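Local coordinates for protein phenylalanine--tRNA ligase beta subunit (Pyrococcus horikoshii, PDB 2CXI) that forms, with the alpha subunit, the synthetase that joins phenylalanine to its tRNA using ATP; this N-terminal fragment includes the amino acid-editing domain, at residues D5-D10 against D115-S120; A107-L112 against T252-R257; K239-M244 against F328-M333. All coordinates share one frame; numbering follows the deposited sequence. Where two conformers were deposited one is given.

Contact 1: D5-D10 against D115-S120; sequences DVSKSD and DEDSLS
Ser7 and Asp117 join two helix starts. Ser7 is the N-cap of helix 8-15, while Asp117 lies in the first turn of helix 116-133. Ser7 OG donates to Asp117 OD2 at 2.8 Å. The hydroxyl comes in obliquely, 41° out of the carboxylate plane. The same OG accepts twice from its own segment: Ser7 OG is 3.2 Å from Asp10 N, the capping bond, and 3.3 Å from Ser9 OG. Asp117 CG lies beside its backbone N (chi1 -82°), which carries the carboxylate out to Ser7. With an alanine at Ser7, Asp10 N is likely to lose its cap and Asp117 OD2 this donor.

The side chains of Asp10 and Asp117 run alongside each other, pointing opposite ways, their carboxylates turned 52° apart. Asp10 CB lies 3.6 Å from Asp117 OD2. The two oxygens of Asp10 are engaged elsewhere, OD2 by Arg257 and OD1 by Arg13. Asp117 OD1 pairs with Lys44, so each of these acids has a basic partner, which probably eases their mutual repulsion. Arg13 also holds Asp115 OD2, the N-cap side chain of helix 116-133. Asp115 and Ser118 form a capping box there. Asp115 N donates to Ser118 OG at 2.9 Å. In return, Ser118 N meets Asp115 OD1 at 3.0 Å, nearly along the C-O axis, in an almost straight bond.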
ATOM      1  N   ASP A   5      32.295 -26.363 -17.783  1.00 21.72           N
ATOM      2  CA  ASP A   5      33.485 -26.256 -16.995  1.00 22.12           C
ATOM      3  C   ASP A   5      33.170 -26.068 -15.518  1.00 21.60           C
ATOM      4  O   ASP A   5      32.168 -25.442 -15.152  1.00 22.04           O
ATOM      5  CB  ASP A   5      34.289 -25.061 -17.458  1.00 21.62           C
ATOM      6  CG  ASP A   5      34.764 -25.188 -18.886  1.00 25.48           C
ATOM      7  OD1 ASP A   5      34.824 -26.313 -19.459  1.00 23.55           O
ATOM      8  OD2 ASP A   5      35.160 -24.189 -19.485  1.00 26.63           O
ATOM      9  N   VAL A   6      34.035 -26.629 -14.680  1.00 20.50           N
ATOM     10  CA  VAL A   6      33.918 -26.522 -13.244  1.00 19.17           C
ATOM     11  C   VAL A   6      35.301 -26.423 -12.589  1.00 20.09           C
ATOM     12  O   VAL A   6      36.335 -26.896 -13.137  1.00 18.12           O
ATOM     13  CB  VAL A   6      33.154 -27.713 -12.609  1.00 19.12           C
ATOM     14  CG1 VAL A   6      31.659 -27.766 -13.060  1.00 17.90           C
ATOM     15  CG2 VAL A   6      33.830 -29.047 -12.918  1.00 18.22           C
ATOM     16  N   SER A   7      35.303 -25.835 -11.396  1.00 17.57           N
ATOM     17  CA  SER A   7      36.509 -25.779 -10.618  1.00 18.50           C
ATOM     18  C   SER A   7      36.617 -26.934  -9.649  1.00 17.57           C
ATOM     19  O   SER A   7      35.654 -27.250  -8.946  1.00 17.15           O
ATOM     20  CB  SER A   7      36.639 -24.388  -9.947  1.00 17.74           C
ATOM     21  OG  SER A   7      37.285 -24.472  -8.717  1.00 19.35           O
ATOM     22  N   LYS A   8      37.780 -27.612  -9.640  1.00 17.72           N
ATOM     23  CA  LYS A   8      37.987 -28.741  -8.723  1.00 17.62           C
ATOM     24  C   LYS A   8      37.753 -28.335  -7.272  1.00 18.07           C
ATOM     25  O   LYS A   8      37.143 -29.097  -6.510  1.00 17.26           O
ATOM     26  CB  LYS A   8      39.392 -29.349  -8.858  1.00 18.44           C
ATOM     27  CG  LYS A   8      39.690 -30.529  -7.883  1.00 17.16           C
ATOM     28  CD  LYS A   8      41.141 -31.062  -8.197  1.00 17.40           C
ATOM     29  CE  LYS A   8      41.531 -32.280  -7.330  1.00 18.16           C
ATOM     30  NZ  LYS A   8      41.754 -31.943  -5.861  1.00 20.22           N
ATOM     31  N   SER A   9      38.262 -27.170  -6.875  1.00 18.47           N
ATOM     32  CA  SER A   9      38.106 -26.742  -5.463  1.00 19.81           C
ATOM     33  C   SER A   9      36.627 -26.354  -5.175  1.00 18.71           C
ATOM     34  O   SER A   9      36.146 -26.526  -4.041  1.00 19.05           O
ATOM     35  CB  SER A   9      39.087 -25.598  -5.104  1.00 19.15           C
ATOM     36  OG  SER A   9      38.724 -24.404  -5.789  1.00 23.05           O
ATOM     37  N   ASP A  10      35.917 -25.868  -6.189  1.00 17.50           N
ATOM     38  CA  ASP A  10      34.472 -25.560  -6.009  1.00 17.15           C
ATOM     39  C   ASP A  10      33.723 -26.863  -5.724  1.00 17.25           C
ATOM     40  O   ASP A  10      32.964 -26.942  -4.773  1.00 17.48           O
ATOM     41  CB  ASP A  10      33.912 -24.829  -7.222  1.00 17.22           C
ATOM     42  CG  ASP A  10      32.477 -24.353  -7.035  1.00 17.84           C
ATOM     43  OD1 ASP A  10      32.146 -23.883  -5.934  1.00 19.17           O
ATOM     44  OD2 ASP A  10      31.628 -24.366  -7.964  1.00 17.23           O
ATOM     45  N   ASP A 115      31.234 -15.798  -5.069  1.00 24.95           N
ATOM     46  CA  ASP A 115      32.628 -15.552  -5.465  1.00 25.04           C
ATOM     47  C   ASP A 115      32.763 -15.890  -6.917  1.00 25.79           C
ATOM     48  O   ASP A 115      31.748 -16.198  -7.591  1.00 24.41           O
ATOM     49  CB  ASP A 115      33.625 -16.346  -4.602  1.00 25.69           C
ATOM     50  CG  ASP A 115      33.254 -17.847  -4.449  1.00 26.76           C
ATOM     51  OD1 ASP A 115      32.929 -18.527  -5.450  1.00 25.12           O
ATOM     52  OD2 ASP A 115      33.302 -18.437  -3.348  1.00 28.31           O
ATOM     53  N   GLU A 116      33.992 -15.833  -7.437  1.00 25.13           N
ATOM     54  CA  GLU A 116      34.198 -16.068  -8.864  1.00 27.74           C
ATOM     55  C   GLU A 116      33.628 -17.422  -9.300  1.00 24.60           C
ATOM     56  O   GLU A 116      32.986 -17.504 -10.328  1.00 23.75           O
ATOM     57  CB  GLU A 116      35.689 -15.998  -9.260  1.00 27.59           C
ATOM     58  CG  GLU A 116      36.223 -14.565  -9.434  1.00 34.19           C
ATOM     59  CD  GLU A 116      37.736 -14.512  -9.674  1.00 35.84           C
ATOM     60  OE1 GLU A 116      38.314 -15.550 -10.148  1.00 45.31           O
ATOM     61  OE2 GLU A 116      38.354 -13.435  -9.393  1.00 44.44           O
ATOM     62  N   ASP A 117      33.919 -18.476  -8.541  1.00 23.40           N
ATOM     63  CA  ASP A 117      33.449 -19.827  -8.895  1.00 22.33           C
ATOM     64  C   ASP A 117      31.915 -19.957  -8.866  1.00 20.91           C
ATOM     65  O   ASP A 117      31.320 -20.476  -9.810  1.00 19.72           O
ATOM     66  CB  ASP A 117      34.058 -20.857  -7.980  1.00 21.71           C
ATOM     67  CG  ASP A 117      35.496 -21.262  -8.406  1.00 24.49           C
ATOM     68  OD1 ASP A 117      36.017 -20.760  -9.427  1.00 23.82           O
ATOM     69  OD2 ASP A 117      36.158 -22.096  -7.760  1.00 28.49           O
ATOM     70  N   SER A 118      31.294 -19.545  -7.769  1.00 20.90           N
ATOM     71  CA  SER A 118      29.815 -19.656  -7.669  1.00 21.45           C
ATOM     72  C   SER A 118      29.092 -18.767  -8.667  1.00 22.20           C
ATOM     73  O   SER A 118      28.102 -19.183  -9.286  1.00 21.17           O
ATOM     74  CB  SER A 118      29.303 -19.451  -6.250  1.00 21.16           C
ATOM     75  OG  SER A 118      29.718 -18.236  -5.681  1.00 23.09           O
ATOM     76  N   LEU A 119      29.590 -17.552  -8.880  1.00 21.76           N
ATOM     77  CA  LEU A 119      28.961 -16.675  -9.880  1.00 23.02           C
ATOM     78  C   LEU A 119      29.088 -17.217 -11.309  1.00 22.91           C
ATOM     79  O   LEU A 119      28.156 -17.150 -12.129  1.00 21.78           O
ATOM     80  CB  LEU A 119      29.581 -15.267  -9.797  1.00 23.42           C
ATOM     81  CG  LEU A 119      28.949 -14.164 -10.632  1.00 26.51           C
ATOM     82  CD1 LEU A 119      27.405 -14.100 -10.333  1.00 25.03           C
ATOM     83  CD2 LEU A 119      29.730 -12.831 -10.285  1.00 24.69           C
ATOM     84  N   SER A 120      30.253 -17.769 -11.623  1.00 21.84           N
ATOM     85  CA  SER A 120      30.439 -18.287 -12.937  1.00 21.82           C
ATOM     86  C   SER A 120      29.596 -19.583 -13.161  1.00 20.74           C
ATOM     87  O   SER A 120      29.044 -19.767 -14.239  1.00 20.72           O
ATOM     88  CB  SER A 120      31.945 -18.422 -13.273  1.00 23.17           C
ATOM     89  OG  SER A 120      32.328 -19.758 -13.372  1.00 28.03           O
TER

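Contact 2: A107-L112 against T252-R257; sequences AIVEGL and TALAER
Val109 and Leu254 face each other with their CA atoms 7.2 Å apart, and the CA atoms of Leu112 and Arg257 form a second close pair at 7.0 Å, where strand 103-110 and the turn after it run beside the C-terminal part of helix 240-255. No direct hydrogen bond crosses this interface.

Val109 turns both methyls to Leu254, and the two side chains meet at a slant. Val109 CG1 is anti to the backbone N (chi1 -177°) and touches Leu254 CB at 3.8 Å. Val109 CG2 reaches Leu254 CD1 at 4.0 Å. Leu112 approaches from beyond the turn at Gly111. Leu112 CD2 lies 3.8 Å from Leu254 O, a carbonyl that already accepts from Arg257 N. The same methyl, Leu112 CD2, touches Arg257 CB at 4.2 Å. Leu112 CD1 meets Leu254 CD1 more loosely. Arg257 contributes only the base of its side chain here. Its guanidinium leads away to salt bridges with Asp10 and Glu63.

A water lies between the backbones, 2.6 Å from Gly111 O and 3.1 Å from Arg257 O. Val231 of the adjoining strand touches Val109, Leu112 and Leu254, and Met122 of helix 116-133 also touches Leu254. Helix 240-255 links strands 231-237 and 260-267, which flank strand 103-110 and run antiparallel to it. The packing is that of a split beta-alpha-beta crossover within the B3/4 region.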
ATOM      1  N   ALA A 107      11.618 -16.626  -8.348  1.00 14.96           N
ATOM      2  CA  ALA A 107      12.050 -16.997  -7.013  1.00 15.66           C
ATOM      3  C   ALA A 107      13.036 -15.965  -6.477  1.00 15.09           C
ATOM      4  O   ALA A 107      13.684 -15.219  -7.231  1.00 15.05           O
ATOM      5  CB  ALA A 107      12.652 -18.428  -7.012  1.00 14.99           C
ATOM      6  N   ILE A 108      13.133 -15.941  -5.159  1.00 15.11           N
ATOM      7  CA  ILE A 108      14.184 -15.216  -4.488  1.00 14.79           C
ATOM      8  C   ILE A 108      15.014 -16.230  -3.725  1.00 14.27           C
ATOM      9  O   ILE A 108      14.489 -17.115  -3.074  1.00 15.17           O
ATOM     10  CB  ILE A 108      13.588 -14.135  -3.536  1.00 14.40           C
ATOM     11  CG1 ILE A 108      12.857 -13.081  -4.357  1.00 16.54           C
ATOM     12  CG2 ILE A 108      14.698 -13.487  -2.623  1.00 14.55           C
ATOM     13  CD1 ILE A 108      11.815 -12.270  -3.538  1.00 22.27           C
ATOM     14  N   VAL A 109      16.320 -16.087  -3.801  1.00 14.61           N
ATOM     15  CA  VAL A 109      17.215 -16.911  -2.969  1.00 14.86           C
ATOM     16  C   VAL A 109      18.074 -15.959  -2.103  1.00 16.02           C
ATOM     17  O   VAL A 109      18.815 -15.120  -2.648  1.00 16.55           O
ATOM     18  CB  VAL A 109      18.104 -17.825  -3.819  1.00 14.22           C
ATOM     19  CG1 VAL A 109      18.975 -18.741  -2.926  1.00 14.44           C
ATOM     20  CG2 VAL A 109      17.271 -18.697  -4.734  1.00 16.42           C
ATOM     21  N   GLU A 110      17.966 -16.077  -0.767  1.00 16.33           N
ATOM     22  CA  GLU A 110      18.632 -15.105   0.140  1.00 17.95           C
ATOM     23  C   GLU A 110      19.868 -15.693   0.799  1.00 17.76           C
ATOM     24  O   GLU A 110      19.977 -16.908   0.887  1.00 18.57           O
ATOM     25  CB  GLU A 110      17.671 -14.660   1.261  1.00 17.83           C
ATOM     26  CG  GLU A 110      16.506 -13.871   0.700  1.00 21.84           C
ATOM     27  CD  GLU A 110      15.542 -13.389   1.770  1.00 26.85           C
ATOM     28  OE1 GLU A 110      15.470 -14.026   2.818  1.00 30.99           O
ATOM     29  OE2 GLU A 110      14.848 -12.379   1.541  1.00 31.15           O
ATOM     30  N   GLY A 111      20.768 -14.826   1.282  1.00 18.49           N
ATOM     31  CA  GLY A 111      21.856 -15.230   2.210  1.00 19.25           C
ATOM     32  C   GLY A 111      23.016 -15.902   1.502  1.00 20.41           C
ATOM     33  O   GLY A 111      23.718 -16.739   2.084  1.00 20.63           O
ATOM     34  N   LEU A 112      23.223 -15.539   0.239  1.00 19.46           N
ATOM     35  CA  LEU A 112      24.294 -16.135  -0.520  1.00 21.46           C
ATOM     36  C   LEU A 112      25.578 -15.371  -0.210  1.00 21.71           C
ATOM     37  O   LEU A 112      25.553 -14.164   0.034  1.00 20.20           O
ATOM     38  CB  LEU A 112      23.981 -16.089  -2.016  1.00 20.29           C
ATOM     39  CG  LEU A 112      22.853 -17.065  -2.445  1.00 21.72           C
ATOM     40  CD1 LEU A 112      22.291 -16.645  -3.791  1.00 21.29           C
ATOM     41  CD2 LEU A 112      23.315 -18.529  -2.490  1.00 18.46           C
ATOM     42  N   THR A 252      17.519 -24.882  -6.466  1.00 14.45           N
ATOM     43  CA  THR A 252      18.151 -25.958  -5.720  1.00 14.94           C
ATOM     44  C   THR A 252      19.668 -25.947  -5.886  1.00 14.75           C
ATOM     45  O   THR A 252      20.376 -26.299  -4.951  1.00 14.87           O
ATOM     46  CB  THR A 252      17.545 -27.356  -6.009  1.00 16.40           C
ATOM     47  OG1 THR A 252      17.656 -27.671  -7.403  1.00 15.13           O
ATOM     48  CG2 THR A 252      15.994 -27.370  -5.704  1.00 15.35           C
ATOM     49  N   ALA A 253      20.166 -25.515  -7.040  1.00 14.64           N
ATOM     50  CA  ALA A 253      21.616 -25.333  -7.153  1.00 15.24           C
ATOM     51  C   ALA A 253      22.110 -24.293  -6.119  1.00 15.16           C
ATOM     52  O   ALA A 253      23.102 -24.512  -5.419  1.00 15.23           O
ATOM     53  CB  ALA A 253      21.995 -24.932  -8.573  1.00 15.02           C
ATOM     54  N   LEU A 254      21.393 -23.169  -6.010  1.00 15.20           N
ATOM     55  CA  LEU A 254      21.730 -22.126  -5.036  1.00 15.61           C
ATOM     56  C   LEU A 254      21.532 -22.546  -3.582  1.00 16.00           C
ATOM     57  O   LEU A 254      22.322 -22.164  -2.697  1.00 17.22           O
ATOM     58  CB  LEU A 254      20.992 -20.802  -5.378  1.00 15.32           C
ATOM     59  CG  LEU A 254      21.376 -20.105  -6.689  1.00 16.18           C
ATOM     60  CD1 LEU A 254      20.545 -18.831  -6.950  1.00 15.51           C
ATOM     61  CD2 LEU A 254      22.899 -19.791  -6.754  1.00 15.09           C
ATOM     62  N   ALA A 255      20.550 -23.405  -3.319  1.00 17.63           N
ATOM     63  CA  ALA A 255      20.421 -24.003  -1.982  1.00 18.00           C
ATOM     64  C   ALA A 255      21.684 -24.798  -1.572  1.00 19.70           C
ATOM     65  O   ALA A 255      22.060 -24.833  -0.385  1.00 18.26           O
ATOM     66  CB  ALA A 255      19.181 -24.864  -1.887  1.00 17.62           C
ATOM     67  N   GLU A 256      22.356 -25.405  -2.553  1.00 19.45           N
ATOM     68  CA  GLU A 256      23.627 -26.138  -2.260  1.00 20.46           C
ATOM     69  C   GLU A 256      24.749 -25.229  -1.801  1.00 19.59           C
ATOM     70  O   GLU A 256      25.733 -25.701  -1.202  1.00 20.25           O
ATOM     71  CB  GLU A 256      24.139 -26.930  -3.481  1.00 20.55           C
ATOM     72  CG  GLU A 256      23.284 -28.135  -3.854  1.00 24.69           C
ATOM     73  CD  GLU A 256      23.278 -29.245  -2.816  1.00 29.02           C
ATOM     74  OE1 GLU A 256      24.345 -29.676  -2.316  1.00 29.43           O
ATOM     75  OE2 GLU A 256      22.178 -29.665  -2.483  1.00 29.01           O
ATOM     76  N   ARG A 257      24.633 -23.943  -2.116  1.00 17.82           N
ATOM     77  CA  ARG A 257      25.547 -22.898  -1.655  1.00 17.99           C
ATOM     78  C   ARG A 257      25.016 -22.166  -0.393  1.00 17.86           C
ATOM     79  O   ARG A 257      25.483 -21.068  -0.060  1.00 17.90           O
ATOM     80  CB  ARG A 257      25.769 -21.870  -2.798  1.00 18.52           C
ATOM     81  CG  ARG A 257      26.166 -22.548  -4.130  1.00 20.54           C
ATOM     82  CD  ARG A 257      27.026 -21.693  -4.996  1.00 25.80           C
ATOM     83  NE  ARG A 257      27.585 -22.377  -6.175  1.00 25.55           N
ATOM     84  CZ  ARG A 257      28.776 -22.964  -6.224  1.00 22.03           C
ATOM     85  NH1 ARG A 257      29.155 -23.532  -7.351  1.00 21.00           N
ATOM     86  NH2 ARG A 257      29.562 -23.022  -5.159  1.00 19.16           N
TER
HETATM   87  O   HOH W   1      25.486 -18.705   1.986  1.00 40.02           O

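Contact 3: K239-M244 against F328-M333; sequences KLEKVM and FRDDIM
Glu241 and Asp330 bring their carboxylates together, the two planes nearly coplanar at 21° apart. Glu241 OE2 and Asp330 OD2 are only 2.5 Å apart. At that separation one of the acids probably holds a proton, since two bare charges would repel. Glu241 OE2 also lies 3.4 Å from Asp330 CB. Glu241 CG is anti to the backbone N (chi1 -178°), and a bend at chi2 (-83°) swings the carboxylate across to the loop. Lys242 NZ is 6.3 Å from Asp330 OD2, not in contact, and donates to Phe133 O.

The third flat group is the guanidinium of Arg329. Ile332 CD1 lies over the centre of one face, 3.7 Å above the plane. Asp331 lies in plane at one edge, gripped side-on by two nitrogens. Arg329 NE donates to the syn lone pair of Asp331 OD1 at 2.9 Å. Arg329 NH2 completes the salt bridge to Asp331 OD2 at 2.8 Å, on the syn side. This pair of hydrogen bonds fixes the rotation of the Asp331 carboxylate. Asp331 is a predicted magnesium ligand, in a site shared with the alpha subunit. Arg329 NH2 also pairs with Asp341, another predicted ligand.

The contact is small and at the surface. It joins a helix of the B3/4 region to a loop of the B5 domain. Helix 240-255 turns Leu240, Val243 and Met244 onto Val105 of strand 103-110. Segment 328-333 lies between strand 320-325 and helix 335-346, and its Phe328 packs on Val249 and Thr252 farther along helix 240-255.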
ATOM      1  N   LYS A 239       5.686 -22.996 -21.974  1.00 16.73           N
ATOM      2  CA  LYS A 239       4.976 -24.037 -21.196  1.00 18.07           C
ATOM      3  C   LYS A 239       5.322 -23.867 -19.734  1.00 17.99           C
ATOM      4  O   LYS A 239       6.498 -23.821 -19.368  1.00 16.97           O
ATOM      5  CB  LYS A 239       5.355 -25.481 -21.610  1.00 18.36           C
ATOM      6  CG  LYS A 239       5.105 -25.869 -23.089  1.00 23.04           C
ATOM      7  CD  LYS A 239       3.664 -25.653 -23.573  1.00 26.86           C
ATOM      8  CE  LYS A 239       2.661 -26.582 -22.944  1.00 30.19           C
ATOM      9  NZ  LYS A 239       1.474 -26.526 -23.882  1.00 32.26           N
ATOM     10  N   LEU A 240       4.296 -23.790 -18.903  1.00 17.97           N
ATOM     11  CA  LEU A 240       4.495 -23.564 -17.483  1.00 19.96           C
ATOM     12  C   LEU A 240       5.356 -24.649 -16.828  1.00 20.07           C
ATOM     13  O   LEU A 240       6.217 -24.331 -16.017  1.00 19.71           O
ATOM     14  CB  LEU A 240       3.130 -23.399 -16.788  1.00 18.41           C
ATOM     15  CG  LEU A 240       3.033 -22.896 -15.351  1.00 22.06           C
ATOM     16  CD1 LEU A 240       3.758 -21.520 -15.161  1.00 18.72           C
ATOM     17  CD2 LEU A 240       1.530 -22.789 -14.947  1.00 21.92           C
ATOM     18  N   GLU A 241       5.150 -25.920 -17.206  1.00 20.15           N
ATOM     19  CA  GLU A 241       5.909 -27.028 -16.622  1.00 21.25           C
ATOM     20  C   GLU A 241       7.381 -26.882 -16.901  1.00 19.39           C
ATOM     21  O   GLU A 241       8.204 -27.216 -16.023  1.00 19.32           O
ATOM     22  CB  GLU A 241       5.445 -28.396 -17.188  1.00 22.54           C
ATOM     23  CG  GLU A 241       6.151 -29.634 -16.614  1.00 27.64           C
ATOM     24  CD  GLU A 241       7.502 -29.999 -17.260  1.00 34.46           C
ATOM     25  OE1 GLU A 241       7.714 -29.745 -18.471  1.00 35.40           O
ATOM     26  OE2 GLU A 241       8.378 -30.568 -16.530  1.00 35.77           O
ATOM     27  N   LYS A 242       7.718 -26.439 -18.118  1.00 17.83           N
ATOM     28  CA  LYS A 242       9.127 -26.326 -18.504  1.00 18.09           C
ATOM     29  C   LYS A 242       9.879 -25.193 -17.762  1.00 16.53           C
ATOM     30  O   LYS A 242      11.018 -25.391 -17.295  1.00 14.90           O
ATOM     31  CB  LYS A 242       9.297 -26.183 -20.019  1.00 18.91           C
ATOM     32  CG  LYS A 242       9.211 -27.529 -20.781  1.00 22.77           C
ATOM     33  CD  LYS A 242       9.712 -27.371 -22.224  1.00 22.80           C
ATOM     34  CE  LYS A 242      11.146 -26.901 -22.231  1.00 28.30           C
ATOM     35  NZ  LYS A 242      12.038 -28.072 -22.410  1.00 32.17           N
ATOM     36  N   VAL A 243       9.234 -24.041 -17.635  1.00 14.90           N
ATOM     37  CA  VAL A 243       9.841 -22.907 -16.892  1.00 14.86           C
ATOM     38  C   VAL A 243       9.953 -23.214 -15.401  1.00 15.17           C
ATOM     39  O   VAL A 243      10.904 -22.772 -14.737  1.00 13.65           O
ATOM     40  CB  VAL A 243       9.172 -21.579 -17.211  1.00 15.38           C
ATOM     41  CG1 VAL A 243       9.362 -21.249 -18.743  1.00 16.27           C
ATOM     42  CG2 VAL A 243       7.657 -21.574 -16.823  1.00 13.04           C
HETATM   43  N   MSE A 244       9.015 -24.002 -14.873  1.00 15.76           N
HETATM   44  CA  MSE A 244       9.089 -24.409 -13.462  1.00 19.22           C
HETATM   45  C   MSE A 244      10.214 -25.398 -13.186  1.00 17.04           C
HETATM   46  O   MSE A 244      10.879 -25.303 -12.185  1.00 15.00           O
HETATM   47  CB  MSE A 244       7.759 -24.992 -13.020  1.00 20.08           C
HETATM   48  CG  MSE A 244       6.679 -23.941 -13.023  0.50 22.81           C
HETATM   49 SE   MSE A 244       6.628 -23.046 -11.309  0.50 36.45          SE
HETATM   50  CE  MSE A 244       5.560 -24.427 -10.295  0.50 28.40           C
ATOM     51  N   PHE A 328      13.253 -31.002  -8.903  1.00 16.92           N
ATOM     52  CA  PHE A 328      14.214 -30.576  -9.969  1.00 17.49           C
ATOM     53  C   PHE A 328      14.383 -31.617 -11.125  1.00 18.20           C
ATOM     54  O   PHE A 328      15.101 -31.358 -12.100  1.00 16.52           O
ATOM     55  CB  PHE A 328      15.571 -30.096  -9.381  1.00 16.71           C
ATOM     56  CG  PHE A 328      16.351 -31.156  -8.605  1.00 17.00           C
ATOM     57  CD1 PHE A 328      16.604 -30.971  -7.254  1.00 15.97           C
ATOM     58  CD2 PHE A 328      16.874 -32.299  -9.234  1.00 17.29           C
ATOM     59  CE1 PHE A 328      17.313 -31.916  -6.513  1.00 19.63           C
ATOM     60  CE2 PHE A 328      17.616 -33.243  -8.518  1.00 18.56           C
ATOM     61  CZ  PHE A 328      17.832 -33.065  -7.144  1.00 18.99           C
ATOM     62  N   ARG A 329      13.702 -32.773 -11.000  1.00 17.62           N
ATOM     63  CA  ARG A 329      13.679 -33.802 -12.053  1.00 19.39           C
ATOM     64  C   ARG A 329      12.322 -33.840 -12.740  1.00 20.12           C
ATOM     65  O   ARG A 329      11.278 -33.710 -12.087  1.00 19.92           O
ATOM     66  CB  ARG A 329      13.947 -35.201 -11.478  1.00 19.35           C
ATOM     67  CG  ARG A 329      15.361 -35.468 -10.934  1.00 18.17           C
ATOM     68  CD  ARG A 329      15.552 -36.908 -10.572  1.00 19.45           C
ATOM     69  NE  ARG A 329      15.467 -37.843 -11.713  1.00 19.11           N
ATOM     70  CZ  ARG A 329      15.791 -39.139 -11.600  1.00 18.99           C
ATOM     71  NH1 ARG A 329      16.175 -39.619 -10.406  1.00 17.53           N
ATOM     72  NH2 ARG A 329      15.719 -39.954 -12.645  1.00 15.16           N
ATOM     73  N   ASP A 330      12.329 -33.990 -14.054  1.00 21.94           N
ATOM     74  CA  ASP A 330      11.094 -34.241 -14.767  1.00 23.76           C
ATOM     75  C   ASP A 330      11.287 -35.319 -15.848  1.00 24.46           C
ATOM     76  O   ASP A 330      10.475 -35.432 -16.769  1.00 24.96           O
ATOM     77  CB  ASP A 330      10.458 -32.931 -15.316  1.00 24.94           C
ATOM     78  CG  ASP A 330      11.121 -32.431 -16.609  1.00 29.42           C
ATOM     79  OD1 ASP A 330      12.223 -32.948 -16.979  1.00 31.91           O
ATOM     80  OD2 ASP A 330      10.605 -31.514 -17.315  1.00 31.46           O
ATOM     81  N   ASP A 331      12.344 -36.122 -15.711  1.00 24.23           N
ATOM     82  CA  ASP A 331      12.655 -37.169 -16.667  1.00 24.88           C
ATOM     83  C   ASP A 331      11.967 -38.505 -16.388  1.00 25.62           C
ATOM     84  O   ASP A 331      11.985 -39.381 -17.248  1.00 26.75           O
ATOM     85  CB  ASP A 331      14.170 -37.440 -16.714  1.00 23.89           C
ATOM     86  CG  ASP A 331      14.734 -37.846 -15.366  1.00 23.42           C
ATOM     87  OD1 ASP A 331      14.425 -37.159 -14.347  1.00 22.21           O
ATOM     88  OD2 ASP A 331      15.497 -38.840 -15.223  1.00 21.39           O
ATOM     89  N   ILE A 332      11.391 -38.681 -15.205  1.00 25.66           N
ATOM     90  CA  ILE A 332      10.754 -39.946 -14.845  1.00 25.33           C
ATOM     91  C   ILE A 332       9.353 -40.007 -15.448  1.00 28.08           C
ATOM     92  O   ILE A 332       8.543 -39.102 -15.218  1.00 27.49           O
ATOM     93  CB  ILE A 332      10.713 -40.117 -13.326  1.00 24.96           C
ATOM     94  CG1 ILE A 332      12.135 -40.278 -12.772  1.00 24.36           C
ATOM     95  CG2 ILE A 332       9.873 -41.336 -12.942  1.00 23.77           C
ATOM     96  CD1 ILE A 332      12.210 -40.084 -11.287  1.00 21.36           C
HETATM   97  N   MSE A 333       9.089 -41.047 -16.248  1.00 28.80           N
HETATM   98  CA  MSE A 333       7.797 -41.219 -16.944  1.00 32.05           C
HETATM   99  C   MSE A 333       7.277 -42.655 -16.812  1.00 29.70           C
HETATM  100  O   MSE A 333       6.087 -42.881 -16.622  1.00 29.16           O
HETATM  101  CB  MSE A 333       7.953 -40.900 -18.433  1.00 33.43           C
HETATM  102  CG  MSE A 333       7.353 -39.597 -18.924  0.50 34.59           C
HETATM  103 SE   MSE A 333       8.225 -38.950 -20.567  0.50 39.45          SE
HETATM  104  CE  MSE A 333       6.646 -38.289 -21.463  0.50 36.70           C
TER

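Contact 2 is buried and mostly apolar, contact 1 is partly buried and polar, and contact 3 is a small acid pair at the surface. Contacts 2 and 3 both use helix 240-255, near its end and its start. They also touch, through Thr252 and Phe328. Contacts 1 and 2 are joined by the salt bridge from Asp10 OD2 to Arg257 NH1, at 2.7 Å, and strand 103-110 of contact 2 leads into helix 116-133 of contact 1. Contacts 1 and 3 stay about 16 Å apart at their nearest atoms, on opposite sides of the chain's centre. The acids of contact 1 have basic partners, whereas Glu241 and Asp330 of contact 3 meet each other.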